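Local coordinates for surface presentation of antigens protein SpaK (Salmonella typhimurium, PDB 2FM8), which acts as a type III secretion chaperone that stores effectors such as SipA, SopA, SopE and SopE2 in the bacterial cytoplasm in a secretion-competent state, at residues Ala7-Ser12 and Asp107-Gly112; His30-Leu35 and Cys44-Asp49; Phe38-Ile43 and Asn124-Phe129; Asp51-Ala56 and Lys101-Pro106; Trp55-Ala60 and Asn95-Leu100. All blocks are in the same frame, centred on the assembly; numbering follows the deposited sequence.

Contact 1: residues Ala7-Ser12 and Asp107-Gly112; sequences AELVRS and DFLSDG
With chi1 at -156°, Leu9 sets its CG opposite its own backbone N and swings both methyls out from helix 6-17 towards the turn at Leu109-Gly112; Ser12, one helical turn on, has OG in the same relation to its backbone N (chi1 -171°), which lays the hydroxyl over Gly112. The two branches of Leu9 divide the work. CD2 meets Leu109 CD2 at 3.8 Å, the two leucine side chains crossing at about a right angle, while CD1 rests 3.8 Å from Asp111 O, against the peptide that leads into the next helix. At Ser12 the approach is so close that OG lies 3.6 Å from Gly112 CA, a fit suited to a residue without a side chain. One water bridges the same pair, giving a proton to Ser12 OG and accepting one from Gly112 N at 2.9 Å. Here helix 6-17 packs against the loop that leads from strand 97-103 into helix 112-132, at one end of the alpha/beta chaperone fold. Asp111 is the N-cap of helix 112-132: its OD1 receives the backbone N of Lys114, and Ser110 OG donates to OD2 at 2.7 Å, from above the carboxylate plane, so both carboxylate oxygens have a partner. Phe115, on the first turn of that helix, touches both Leu9 and Leu109, adding an aromatic side chain to their apolar patch.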
# COMPACT_ATOMS: atom_id res chain seq x y z
N ALA A 7 3.39 -34.47 5.23
CA ALA A 7 3.09 -34.96 6.57
C ALA A 7 4.35 -35.55 7.22
O ALA A 7 4.64 -35.27 8.39
CB ALA A 7 1.96 -36.00 6.54
N GLU A 8 5.12 -36.33 6.47
CA GLU A 8 6.28 -36.97 7.08
C GLU A 8 7.39 -35.97 7.35
O GLU A 8 8.11 -36.08 8.36
CB GLU A 8 6.78 -38.17 6.29
CG GLU A 8 5.97 -39.46 6.53
CD GLU A 8 5.50 -39.70 8.01
OE1 GLU A 8 6.35 -39.69 8.95
OE2 GLU A 8 4.27 -39.91 8.21
N LEU A 9 7.50 -34.98 6.47
CA LEU A 9 8.41 -33.87 6.69
C LEU A 9 8.07 -33.08 7.97
O LEU A 9 8.95 -32.80 8.79
CB LEU A 9 8.43 -32.93 5.48
CG LEU A 9 9.70 -32.10 5.34
CD1 LEU A 9 10.94 -33.00 5.26
CD2 LEU A 9 9.61 -31.17 4.12
N VAL A 10 6.79 -32.73 8.11
CA VAL A 10 6.30 -31.97 9.26
C VAL A 10 6.51 -32.78 10.56
O VAL A 10 7.00 -32.27 11.56
CB VAL A 10 4.81 -31.61 9.07
CG1 VAL A 10 4.18 -31.13 10.36
CG2 VAL A 10 4.67 -30.53 7.98
N ARG A 11 6.15 -34.06 10.52
CA ARG A 11 6.26 -34.94 11.69
C ARG A 11 7.74 -34.99 12.15
O ARG A 11 8.07 -34.84 13.33
CB ARG A 11 5.67 -36.32 11.34
CG ARG A 11 5.76 -37.32 12.44
CD ARG A 11 4.99 -38.68 12.15
NE ARG A 11 3.57 -38.58 12.57
CZ ARG A 11 2.52 -38.40 11.75
NH1 ARG A 11 2.66 -38.33 10.42
NH2 ARG A 11 1.30 -38.30 12.28
N SER A 12 8.63 -35.12 11.19
CA SER A 12 10.04 -35.20 11.46
C SER A 12 10.61 -33.90 12.01
O SER A 12 11.40 -33.92 12.97
CB SER A 12 10.77 -35.58 10.20
OG SER A 12 12.11 -35.86 10.52
N ASP A 107 16.08 -26.23 -0.65
CA ASP A 107 17.18 -26.50 0.29
C ASP A 107 16.68 -26.80 1.68
O ASP A 107 17.36 -27.47 2.44
CB ASP A 107 18.09 -25.28 0.42
CG ASP A 107 18.97 -25.05 -0.79
OD1 ASP A 107 18.98 -25.88 -1.71
OD2 ASP A 107 19.64 -24.03 -0.80
N PHE A 108 15.52 -26.27 2.05
CA PHE A 108 14.96 -26.53 3.39
C PHE A 108 13.90 -27.61 3.41
O PHE A 108 13.16 -27.76 4.38
CB PHE A 108 14.46 -25.22 3.99
CG PHE A 108 15.58 -24.30 4.35
CD1 PHE A 108 16.14 -24.35 5.61
CD2 PHE A 108 16.12 -23.44 3.39
CE1 PHE A 108 17.20 -23.53 5.94
CE2 PHE A 108 17.20 -22.61 3.70
CZ PHE A 108 17.74 -22.64 4.97
N LEU A 109 13.86 -28.42 2.35
CA LEU A 109 12.86 -29.48 2.23
C LEU A 109 13.50 -30.87 2.19
O LEU A 109 12.78 -31.84 2.04
CB LEU A 109 12.00 -29.26 0.97
CG LEU A 109 11.21 -27.94 0.94
CD1 LEU A 109 10.59 -27.65 -0.41
CD2 LEU A 109 10.12 -28.00 2.01
N SER A 110 14.82 -30.95 2.36
CA SER A 110 15.60 -32.18 2.15
C SER A 110 15.48 -33.19 3.29
O SER A 110 15.56 -34.38 3.07
CB SER A 110 17.07 -31.84 1.98
OG SER A 110 17.57 -31.30 3.20
N ASP A 111 15.29 -32.69 4.51
CA ASP A 111 15.15 -33.54 5.68
C ASP A 111 14.45 -32.74 6.78
O ASP A 111 14.18 -31.53 6.60
CB ASP A 111 16.53 -34.06 6.13
CG ASP A 111 17.52 -32.94 6.33
OD1 ASP A 111 17.45 -32.25 7.37
OD2 ASP A 111 18.34 -32.69 5.41
N GLY A 112 14.15 -33.42 7.88
CA GLY A 112 13.44 -32.85 9.00
C GLY A 112 14.21 -31.78 9.75
O GLY A 112 13.62 -30.83 10.26
O HOH W 1 13.74 -36.28 7.75

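Contact 2: residues His30-Leu35 and Cys44-Asp49; sequences HSTIVL and CISVKD
Ile45 N gives its hydrogen to Ile33 O (2.8 Å, N-H...O angle 163°), and Ile33 N returns a bond to Ile45 O at 3.0 Å. This reciprocal pair marks Ile33 and Ile45 as a hydrogen-bonded pair of an antiparallel hairpin, strands 32-37 and 43-48; Val34 and Cys44 form the adjoining non-hydrogen-bonded pair. Each carbonyl takes a CA-H contact as well, the shorter from Cys44 CA to Ile33 O at 3.3 Å. On the face of the two isoleucines, Ile45 CD1 reaches Leu35 CG at 4.2 Å, and Val10 of helix 6-17 lies against both isoleucines. On the other face the CG2 methyl of Thr32, placed opposite the backbone N (chi1 -57° for OG1), sits 3.6 Å from Cys44 CB, while Val34 CG2 lies alongside Cys44 SG. A water links Ser46 OG (2.8 Å) to Ser31 O, just ahead of strand 32-37, the latter bond weak. Thr32 OG1 lies a long 3.5 Å from Ser46 OG; its stronger partner is the backbone of the chain of another protein, whose strand continues the sheet beyond residues 32-35. The chemistry is therefore that of an apolar inner face and an outer strand whose second edge is used for intermolecular beta pairing.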
# COMPACT_ATOMS: atom_id res chain seq x y z
N HIS A 30 -3.45 -34.81 2.60
CA HIS A 30 -2.94 -33.84 1.63
C HIS A 30 -3.85 -32.61 1.55
O HIS A 30 -4.09 -32.06 0.47
CB HIS A 30 -2.77 -34.47 0.25
CG HIS A 30 -1.90 -35.69 0.25
ND1 HIS A 30 -2.39 -36.96 0.04
CD2 HIS A 30 -0.57 -35.83 0.46
CE1 HIS A 30 -1.41 -37.84 0.12
NE2 HIS A 30 -0.29 -37.18 0.36
N SER A 31 -4.38 -32.19 2.70
CA SER A 31 -4.94 -30.86 2.86
C SER A 31 -3.88 -30.03 3.60
O SER A 31 -2.78 -30.50 3.90
CB SER A 31 -6.23 -30.87 3.70
OG SER A 31 -6.90 -32.10 3.66
N THR A 32 -4.25 -28.82 3.95
CA THR A 32 -3.41 -27.99 4.77
C THR A 32 -3.24 -28.59 6.16
O THR A 32 -4.21 -29.00 6.79
CB THR A 32 -4.01 -26.63 4.82
OG1 THR A 32 -4.13 -26.17 3.47
CG2 THR A 32 -3.17 -25.68 5.62
N ILE A 33 -1.98 -28.67 6.60
CA ILE A 33 -1.62 -29.00 7.97
C ILE A 33 -1.61 -27.71 8.78
O ILE A 33 -1.12 -26.68 8.32
CB ILE A 33 -0.24 -29.66 8.02
CG1 ILE A 33 -0.27 -30.98 7.28
CG2 ILE A 33 0.22 -29.90 9.46
CD1 ILE A 33 1.07 -31.58 7.07
N VAL A 34 -2.20 -27.76 9.97
CA VAL A 34 -2.35 -26.60 10.83
C VAL A 34 -1.69 -26.88 12.18
O VAL A 34 -1.99 -27.90 12.81
CB VAL A 34 -3.83 -26.21 11.02
CG1 VAL A 34 -3.94 -24.96 11.90
CG2 VAL A 34 -4.48 -25.94 9.68
N LEU A 35 -0.78 -26.00 12.59
CA LEU A 35 -0.21 -25.98 13.95
C LEU A 35 -0.86 -24.89 14.79
O LEU A 35 -0.64 -23.69 14.53
CB LEU A 35 1.30 -25.68 13.89
CG LEU A 35 2.17 -26.38 12.84
CD1 LEU A 35 3.60 -26.04 13.08
CD2 LEU A 35 1.98 -27.85 12.86
N CYS A 44 -0.04 -22.58 9.08
CA CYS A 44 -0.52 -23.48 8.05
C CYS A 44 0.63 -23.88 7.15
O CYS A 44 1.49 -23.07 6.81
CB CYS A 44 -1.63 -22.86 7.21
SG CYS A 44 -3.06 -22.29 8.16
N ILE A 45 0.64 -25.16 6.79
CA ILE A 45 1.61 -25.70 5.86
C ILE A 45 0.87 -26.36 4.72
O ILE A 45 -0.00 -27.21 4.93
CB ILE A 45 2.53 -26.72 6.52
CG1 ILE A 45 3.16 -26.11 7.79
CG2 ILE A 45 3.60 -27.16 5.49
CD1 ILE A 45 3.42 -27.05 8.84
N SER A 46 1.22 -25.98 3.50
CA SER A 46 0.60 -26.61 2.34
C SER A 46 1.48 -26.72 1.12
O SER A 46 2.36 -25.91 0.90
CB SER A 46 -0.65 -25.87 1.95
OG SER A 46 -1.47 -26.81 1.30
N VAL A 47 1.19 -27.76 0.32
CA VAL A 47 1.79 -27.98 -0.99
C VAL A 47 0.82 -27.52 -2.08
O VAL A 47 -0.33 -27.95 -2.15
CB VAL A 47 2.16 -29.44 -1.21
CG1 VAL A 47 2.85 -29.64 -2.58
CG2 VAL A 47 3.06 -29.92 -0.08
N LYS A 48 1.31 -26.64 -2.93
CA LYS A 48 0.49 -26.04 -3.94
C LYS A 48 1.29 -26.19 -5.21
O LYS A 48 2.30 -25.52 -5.39
CB LYS A 48 0.22 -24.58 -3.59
CG LYS A 48 -1.04 -23.99 -4.21
CD LYS A 48 -1.32 -22.60 -3.59
CE LYS A 48 -2.35 -21.78 -4.40
NZ LYS A 48 -1.95 -20.32 -4.52
N ASP A 49 0.86 -27.14 -6.04
CA ASP A 49 1.54 -27.51 -7.28
C ASP A 49 3.07 -27.44 -7.17
O ASP A 49 3.74 -26.55 -7.76
CB ASP A 49 0.97 -26.71 -8.48
CG ASP A 49 -0.02 -27.55 -9.33
OD1 ASP A 49 -0.04 -28.82 -9.21
OD2 ASP A 49 -0.78 -26.94 -10.13
O HOH W 2 -1.47 -29.56 1.42

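Contact 3: residues Phe38-Ile43 and Asn124-Phe129; sequences FALPSI and NYLEVF
Leu126 reaches from its helix into the bend of residues 40-43, and its two methyls part there. CD1 approaches the ring of Pro41, 4.1 Å from CG, the two side chains meeting at a slant. CD2 has more neighbours: it lies 3.3 Å from Pro41 O, a close van der Waals approach, and 3.9 Å from Ile43 CG1, where leucine and isoleucine slide past each other in opposite directions. It also meets Leu40 CB at 4.1 Å, so this one methyl touches Leu40, Pro41 and Ile43. A chi1 of 176°, with CG opposite the backbone N, is what carries the fork outward to this place. Leu40 crosses over the next helical residue instead: its CD1 rests 3.7 Å from Glu127 CG, on the aliphatic part of a glutamate whose chain runs extended beyond that carbon; the carboxylate leads away from the leucine and makes a long, weak ion pair with Arg131. The contact is thus apolar packing, with the loop laid along one side of the helix. Residues 38-43 link strands 32-37 and 43-48, and Leu126 also meets Leu37 and Leu58, which sets the C-terminal half of helix 112-132 against the loop between the hairpin strands and the residue just after strand 51-57.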
# COMPACT_ATOMS: atom_id res chain seq x y z
N PHE A 38 -0.12 -21.52 21.41
CA PHE A 38 -0.52 -21.00 22.70
C PHE A 38 -1.09 -19.55 22.67
O PHE A 38 -2.21 -19.31 23.14
CB PHE A 38 0.68 -21.14 23.66
CG PHE A 38 0.42 -20.64 25.05
CD1 PHE A 38 -0.22 -21.43 25.98
CD2 PHE A 38 0.85 -19.38 25.42
CE1 PHE A 38 -0.44 -20.99 27.27
CE2 PHE A 38 0.61 -18.90 26.71
CZ PHE A 38 -0.03 -19.71 27.63
N ALA A 39 -0.37 -18.60 22.09
CA ALA A 39 -0.87 -17.20 22.09
C ALA A 39 -0.68 -16.53 20.76
O ALA A 39 -0.71 -15.32 20.72
CB ALA A 39 -0.15 -16.37 23.18
N LEU A 40 -0.50 -17.30 19.70
CA LEU A 40 -0.19 -16.81 18.38
C LEU A 40 -1.14 -17.38 17.34
O LEU A 40 -1.75 -18.44 17.53
CB LEU A 40 1.23 -17.21 17.99
CG LEU A 40 2.35 -16.56 18.79
CD1 LEU A 40 3.69 -17.20 18.44
CD2 LEU A 40 2.39 -15.06 18.53
N PRO A 41 -1.25 -16.69 16.20
CA PRO A 41 -2.01 -17.26 15.11
C PRO A 41 -1.48 -18.65 14.73
O PRO A 41 -0.28 -18.90 14.84
CB PRO A 41 -1.79 -16.26 13.97
CG PRO A 41 -1.41 -14.98 14.65
CD PRO A 41 -0.63 -15.41 15.83
N SER A 42 -2.37 -19.52 14.31
CA SER A 42 -1.99 -20.81 13.79
C SER A 42 -1.10 -20.74 12.51
O SER A 42 -1.26 -19.88 11.66
CB SER A 42 -3.23 -21.68 13.56
OG SER A 42 -3.97 -21.77 14.77
N ILE A 43 -0.15 -21.67 12.44
CA ILE A 43 0.71 -21.84 11.28
C ILE A 43 0.13 -22.93 10.35
O ILE A 43 -0.18 -24.06 10.79
CB ILE A 43 2.12 -22.19 11.72
CG1 ILE A 43 2.67 -21.05 12.59
CG2 ILE A 43 3.02 -22.53 10.50
CD1 ILE A 43 4.05 -21.31 13.20
N ASN A 124 9.48 -17.60 14.78
CA ASN A 124 10.12 -16.39 15.23
C ASN A 124 9.54 -15.14 14.51
O ASN A 124 9.18 -14.14 15.14
CB ASN A 124 11.62 -16.43 14.90
CG ASN A 124 12.43 -17.23 15.88
OD1 ASN A 124 12.00 -17.58 16.96
ND2 ASN A 124 13.67 -17.50 15.48
N TYR A 125 9.43 -15.22 13.19
CA TYR A 125 8.87 -14.08 12.45
C TYR A 125 7.41 -13.88 12.72
O TYR A 125 6.94 -12.75 12.75
CB TYR A 125 9.08 -14.21 10.95
CG TYR A 125 10.51 -14.11 10.52
CD1 TYR A 125 11.19 -12.89 10.52
CD2 TYR A 125 11.16 -15.23 10.07
CE1 TYR A 125 12.54 -12.84 10.05
CE2 TYR A 125 12.46 -15.19 9.64
CZ TYR A 125 13.14 -14.03 9.64
OH TYR A 125 14.45 -14.11 9.18
N LEU A 126 6.67 -14.95 12.89
CA LEU A 126 5.27 -14.81 13.28
C LEU A 126 5.12 -14.00 14.57
O LEU A 126 4.26 -13.16 14.65
CB LEU A 126 4.58 -16.18 13.40
CG LEU A 126 3.13 -16.10 13.90
CD1 LEU A 126 2.23 -15.36 12.89
CD2 LEU A 126 2.56 -17.47 14.14
N GLU A 127 5.93 -14.28 15.59
CA GLU A 127 5.92 -13.50 16.82
C GLU A 127 6.16 -12.03 16.54
O GLU A 127 5.43 -11.18 17.02
CB GLU A 127 7.00 -13.98 17.81
CG GLU A 127 6.45 -14.80 18.88
CD GLU A 127 7.49 -15.30 19.90
OE1 GLU A 127 7.22 -15.11 21.10
OE2 GLU A 127 8.52 -15.86 19.50
N VAL A 128 7.19 -11.76 15.78
CA VAL A 128 7.58 -10.39 15.49
C VAL A 128 6.55 -9.64 14.66
O VAL A 128 6.17 -8.51 14.99
CB VAL A 128 9.02 -10.42 14.87
CG1 VAL A 128 9.32 -9.25 14.10
CG2 VAL A 128 10.05 -10.61 16.02
N PHE A 129 6.10 -10.23 13.57
CA PHE A 129 5.09 -9.56 12.73
C PHE A 129 3.78 -9.37 13.49
O PHE A 129 3.19 -8.32 13.45
CB PHE A 129 4.83 -10.34 11.44
CG PHE A 129 5.82 -10.07 10.33
CD1 PHE A 129 5.54 -9.16 9.36
CD2 PHE A 129 7.00 -10.79 10.26
CE1 PHE A 129 6.45 -8.89 8.32
CE2 PHE A 129 7.92 -10.55 9.24
CZ PHE A 129 7.65 -9.60 8.28

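Contact 4: residues Asp51-Ala56 and Lys101-Pro106; sequences DVWIWA and KALVHP
Ile54 and Ala102 exchange two backbone hydrogen bonds, the shorter from Ala102 N to Ile54 O at 2.7 Å, and Val104 N bonds to Val52 O. On the same Val52-Val104 pair a water takes the place of the return bond, accepting from Val52 N and donating to Val104 O. Close CA-H contacts fill the rungs between, Trp53 CA lying 3.3 Å from Ala102 O. Strand 51-57, the middle one of the antiparallel sheet, here runs beside its neighbour 97-103, with Trp53-Leu103 and Trp55-Lys101 as non-hydrogen-bonded pairs flanking Ile54-Ala102. The aromatic packing lies on the tryptophan face. Leu103, its CG opposite the backbone N (chi1 175°), covers the Trp53 indole: CB stands 3.9 Å from the six-membered ring centroid, a CH-pi contact, and CD1 meets the same face near CE2, towards the rim, while also pressing on Asp51 CB. The aliphatic chain of Lys101 passes the CZ3 corner obliquely, and its CG rests beside Trp55 CB. Aliphatic packing occupies the reverse face, where Ile54 CD1 touches Val104 CG2 at 3.6 Å and Phe122 of helix 112-132 covers Ile54 and Ala102. The tryptophan face instead meets the chain of another protein, which packs on Trp53, Trp55 and Lys101, and Gly86 of the second subunit packs on Trp53 and Leu103.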
# COMPACT_ATOMS: atom_id res chain seq x y z
N ASP A 51 4.99 -26.41 -4.87
CA ASP A 51 5.55 -25.38 -4.01
C ASP A 51 5.09 -25.69 -2.58
O ASP A 51 3.92 -25.95 -2.36
CB ASP A 51 5.01 -24.00 -4.37
CG ASP A 51 5.43 -23.53 -5.76
OD1 ASP A 51 6.61 -23.68 -6.12
OD2 ASP A 51 4.58 -22.97 -6.48
N VAL A 52 6.01 -25.66 -1.63
CA VAL A 52 5.65 -25.73 -0.23
C VAL A 52 5.53 -24.33 0.38
O VAL A 52 6.47 -23.55 0.36
CB VAL A 52 6.62 -26.58 0.56
CG1 VAL A 52 6.24 -26.59 2.03
CG2 VAL A 52 6.61 -28.01 0.01
N TRP A 53 4.35 -24.03 0.92
CA TRP A 53 4.08 -22.78 1.58
C TRP A 53 3.85 -22.94 3.09
O TRP A 53 3.13 -23.83 3.55
CB TRP A 53 2.83 -22.15 0.99
CG TRP A 53 2.95 -21.63 -0.40
CD1 TRP A 53 2.70 -22.31 -1.54
CD2 TRP A 53 3.28 -20.29 -0.80
NE1 TRP A 53 2.88 -21.52 -2.62
CE2 TRP A 53 3.23 -20.26 -2.20
CE3 TRP A 53 3.62 -19.12 -0.11
CZ2 TRP A 53 3.51 -19.10 -2.94
CZ3 TRP A 53 3.90 -17.96 -0.84
CH2 TRP A 53 3.84 -17.96 -2.23
N ILE A 54 4.44 -22.03 3.86
CA ILE A 54 4.12 -21.88 5.29
C ILE A 54 3.48 -20.51 5.42
O ILE A 54 4.01 -19.53 4.88
CB ILE A 54 5.39 -21.95 6.17
CG1 ILE A 54 6.11 -23.28 5.99
CG2 ILE A 54 5.07 -21.74 7.67
CD1 ILE A 54 7.56 -23.23 6.54
N TRP A 55 2.34 -20.42 6.09
CA TRP A 55 1.72 -19.11 6.24
C TRP A 55 0.87 -19.01 7.50
O TRP A 55 0.61 -20.01 8.16
CB TRP A 55 0.91 -18.74 5.01
CG TRP A 55 -0.48 -19.29 4.94
CD1 TRP A 55 -1.66 -18.67 5.33
CD2 TRP A 55 -0.85 -20.55 4.42
NE1 TRP A 55 -2.73 -19.48 5.07
CE2 TRP A 55 -2.27 -20.65 4.52
CE3 TRP A 55 -0.14 -21.61 3.87
CZ2 TRP A 55 -2.97 -21.75 4.10
CZ3 TRP A 55 -0.84 -22.71 3.46
CH2 TRP A 55 -2.24 -22.78 3.56
N ALA A 56 0.50 -17.79 7.82
CA ALA A 56 -0.36 -17.48 8.96
C ALA A 56 -1.14 -16.21 8.67
O ALA A 56 -0.57 -15.24 8.17
CB ALA A 56 0.46 -17.31 10.22
N LYS A 101 3.63 -15.10 4.68
CA LYS A 101 3.78 -16.30 3.84
C LYS A 101 5.25 -16.53 3.52
O LYS A 101 5.97 -15.57 3.18
CB LYS A 101 3.07 -16.16 2.49
CG LYS A 101 1.66 -15.67 2.51
CD LYS A 101 1.00 -15.79 1.10
CE LYS A 101 1.50 -14.80 0.07
NZ LYS A 101 0.78 -14.92 -1.33
N ALA A 102 5.66 -17.78 3.56
CA ALA A 102 6.98 -18.20 3.12
C ALA A 102 6.82 -19.25 2.02
O ALA A 102 6.19 -20.31 2.24
CB ALA A 102 7.74 -18.79 4.28
N LEU A 103 7.32 -18.94 0.83
CA LEU A 103 7.48 -19.93 -0.21
C LEU A 103 8.80 -20.57 0.10
O LEU A 103 9.84 -20.00 -0.14
CB LEU A 103 7.50 -19.27 -1.60
CG LEU A 103 7.78 -20.19 -2.80
CD1 LEU A 103 6.74 -21.27 -2.86
CD2 LEU A 103 7.80 -19.40 -4.08
N VAL A 104 8.76 -21.77 0.64
CA VAL A 104 9.97 -22.40 1.17
C VAL A 104 10.95 -22.83 0.07
O VAL A 104 10.57 -23.50 -0.89
CB VAL A 104 9.63 -23.64 1.99
CG1 VAL A 104 10.89 -24.20 2.63
CG2 VAL A 104 8.59 -23.31 3.08
N HIS A 105 12.22 -22.48 0.26
CA HIS A 105 13.24 -22.87 -0.69
C HIS A 105 13.46 -24.39 -0.57
O HIS A 105 13.46 -24.90 0.54
CB HIS A 105 14.54 -22.10 -0.39
CG HIS A 105 15.57 -22.24 -1.47
ND1 HIS A 105 16.25 -23.42 -1.70
CD2 HIS A 105 16.02 -21.36 -2.40
CE1 HIS A 105 17.09 -23.25 -2.71
NE2 HIS A 105 16.97 -22.02 -3.16
N PRO A 106 13.60 -25.12 -1.70
CA PRO A 106 13.83 -26.57 -1.63
C PRO A 106 15.03 -27.05 -0.79
O PRO A 106 15.00 -28.16 -0.28
CB PRO A 106 14.00 -26.98 -3.10
CG PRO A 106 13.36 -25.91 -3.87
CD PRO A 106 13.50 -24.65 -3.08
O HOH W 3 8.75 -24.92 -2.09

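Contact 5: residues Trp55-Ala60 and Asn95-Leu100; sequences WAQLGA and NGELTL
Glu97 runs its extended side chain alongside Gly59, CD 3.4 Å from Gly59 C, and ends in a bond with the loop: Gly59 N donates to OE1 at 2.9 Å, arriving from above the carboxylate plane and well bent, with an angle of 130° at the hydrogen. Its CG is opposite the carbonyl carbon (chi1 -55°), which directs the acid across to strand 51-57's exit. Gly59 has backbone angles that only glycine adopts with ease, and its carbonyl takes a bond from Ser62 OG, at the start of helix 62-78. Further into the sheet the strands pair antiparallel: Ala56 and Leu100 exchange bonds in both directions, and past the ladder Leu58 N still donates to Leu98 O at 2.7 Å. This is where strands 51-57 and 97-103 of the sheet end and begin, the chain between them passing through helix 62-78 and the edge strand 90-94. Leu58 and Leu98 lie side by side and point the same way, CD1 to CD2 at 3.8 Å, on the face that Leu126 and Leu133 approach. On the other face Thr99 CG2 comes obliquely to Trp55 CD1 at 3.5 Å, both side chains pointing alike, and Gln57 CG packs near Thr99 OG1. Beyond the ladder a single water spans the loops, donating to Ala60 O and to Gly96 O at 2.6 Å.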
# COMPACT_ATOMS: atom_id res chain seq x y z
N TRP A 55 2.34 -20.42 6.09
CA TRP A 55 1.72 -19.11 6.24
C TRP A 55 0.87 -19.01 7.50
O TRP A 55 0.61 -20.01 8.16
CB TRP A 55 0.91 -18.74 5.01
CG TRP A 55 -0.48 -19.29 4.94
CD1 TRP A 55 -1.66 -18.67 5.33
CD2 TRP A 55 -0.85 -20.55 4.42
NE1 TRP A 55 -2.73 -19.48 5.07
CE2 TRP A 55 -2.27 -20.65 4.52
CE3 TRP A 55 -0.14 -21.61 3.87
CZ2 TRP A 55 -2.97 -21.75 4.10
CZ3 TRP A 55 -0.84 -22.71 3.46
CH2 TRP A 55 -2.24 -22.78 3.56
N ALA A 56 0.50 -17.79 7.82
CA ALA A 56 -0.36 -17.48 8.96
C ALA A 56 -1.14 -16.21 8.67
O ALA A 56 -0.57 -15.24 8.17
CB ALA A 56 0.46 -17.31 10.22
N GLN A 57 -2.42 -16.22 8.99
CA GLN A 57 -3.19 -14.97 9.11
C GLN A 57 -2.83 -14.24 10.38
O GLN A 57 -2.60 -14.86 11.41
CB GLN A 57 -4.68 -15.27 9.10
CG GLN A 57 -5.15 -15.78 7.76
CD GLN A 57 -6.60 -16.19 7.79
OE1 GLN A 57 -7.32 -15.89 8.76
NE2 GLN A 57 -7.06 -16.85 6.73
N LEU A 58 -2.76 -12.91 10.31
CA LEU A 58 -2.18 -12.15 11.40
C LEU A 58 -3.19 -11.47 12.31
O LEU A 58 -2.79 -10.75 13.21
CB LEU A 58 -1.18 -11.14 10.86
CG LEU A 58 0.06 -11.72 10.20
CD1 LEU A 58 0.84 -10.62 9.51
CD2 LEU A 58 0.93 -12.47 11.20
N GLY A 59 -4.48 -11.74 12.16
CA GLY A 59 -5.46 -11.21 13.12
C GLY A 59 -6.54 -10.33 12.50
O GLY A 59 -6.33 -9.71 11.45
N ALA A 60 -7.70 -10.30 13.16
CA ALA A 60 -8.90 -9.61 12.66
C ALA A 60 -8.67 -8.14 12.35
O ALA A 60 -9.27 -7.60 11.43
CB ALA A 60 -10.04 -9.75 13.69
N ASN A 95 -9.27 -13.89 4.19
CA ASN A 95 -10.40 -13.63 5.05
C ASN A 95 -10.37 -12.26 5.73
O ASN A 95 -10.70 -12.14 6.92
CB ASN A 95 -10.53 -14.75 6.05
CG ASN A 95 -10.66 -16.10 5.38
OD1 ASN A 95 -11.42 -16.25 4.40
ND2 ASN A 95 -9.90 -17.08 5.88
N GLY A 96 -10.00 -11.23 4.96
CA GLY A 96 -9.90 -9.85 5.48
C GLY A 96 -8.76 -9.62 6.46
O GLY A 96 -8.75 -8.64 7.19
N GLU A 97 -7.79 -10.54 6.48
CA GLU A 97 -6.68 -10.46 7.41
C GLU A 97 -5.36 -10.47 6.66
O GLU A 97 -5.22 -11.17 5.67
CB GLU A 97 -6.72 -11.64 8.37
CG GLU A 97 -8.04 -11.77 9.14
CD GLU A 97 -7.92 -12.61 10.44
OE1 GLU A 97 -6.78 -13.01 10.87
OE2 GLU A 97 -8.99 -12.82 11.06
N LEU A 98 -4.39 -9.68 7.12
CA LEU A 98 -3.06 -9.75 6.57
C LEU A 98 -2.45 -11.14 6.80
O LEU A 98 -2.56 -11.72 7.89
CB LEU A 98 -2.17 -8.70 7.21
CG LEU A 98 -0.81 -8.50 6.52
CD1 LEU A 98 -0.98 -7.87 5.14
CD2 LEU A 98 -0.00 -7.56 7.42
N THR A 99 -1.76 -11.64 5.78
CA THR A 99 -1.16 -12.97 5.82
C THR A 99 0.36 -12.89 5.64
O THR A 99 0.88 -12.17 4.79
CB THR A 99 -1.84 -13.85 4.76
OG1 THR A 99 -3.23 -14.01 5.14
CG2 THR A 99 -1.25 -15.23 4.75
N LEU A 100 1.09 -13.60 6.50
CA LEU A 100 2.53 -13.74 6.37
C LEU A 100 2.79 -15.08 5.71
O LEU A 100 2.26 -16.10 6.15
CB LEU A 100 3.21 -13.71 7.75
CG LEU A 100 4.74 -13.82 7.74
CD1 LEU A 100 5.34 -12.55 7.08
CD2 LEU A 100 5.29 -14.02 9.17
O HOH W 4 -7.72 -7.09 9.06

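Overall arrangement
From the N terminus, helix 6-17 enters contact 1, whose long loop encloses contacts 2, 4 and 5. Contact 2 closes the first hairpin, and its turn, residues 38-43, opens contact 3, which crosses contacts 1 and 2. Contacts 4 and 5 both start from strand 51-57, sharing Trp55 and Ala56, return on strand 97-103 after helix 62-78 and strand 90-94, and nest within contact 3. They are two lengths of one strand pairing in the sheet to which the hairpin of contact 2 also belongs. Contact 1 ties helix 6-17 to the loop before helix 112-132, and contact 3 ties the hairpin loop to that helix, on opposite sides of the chain's centre.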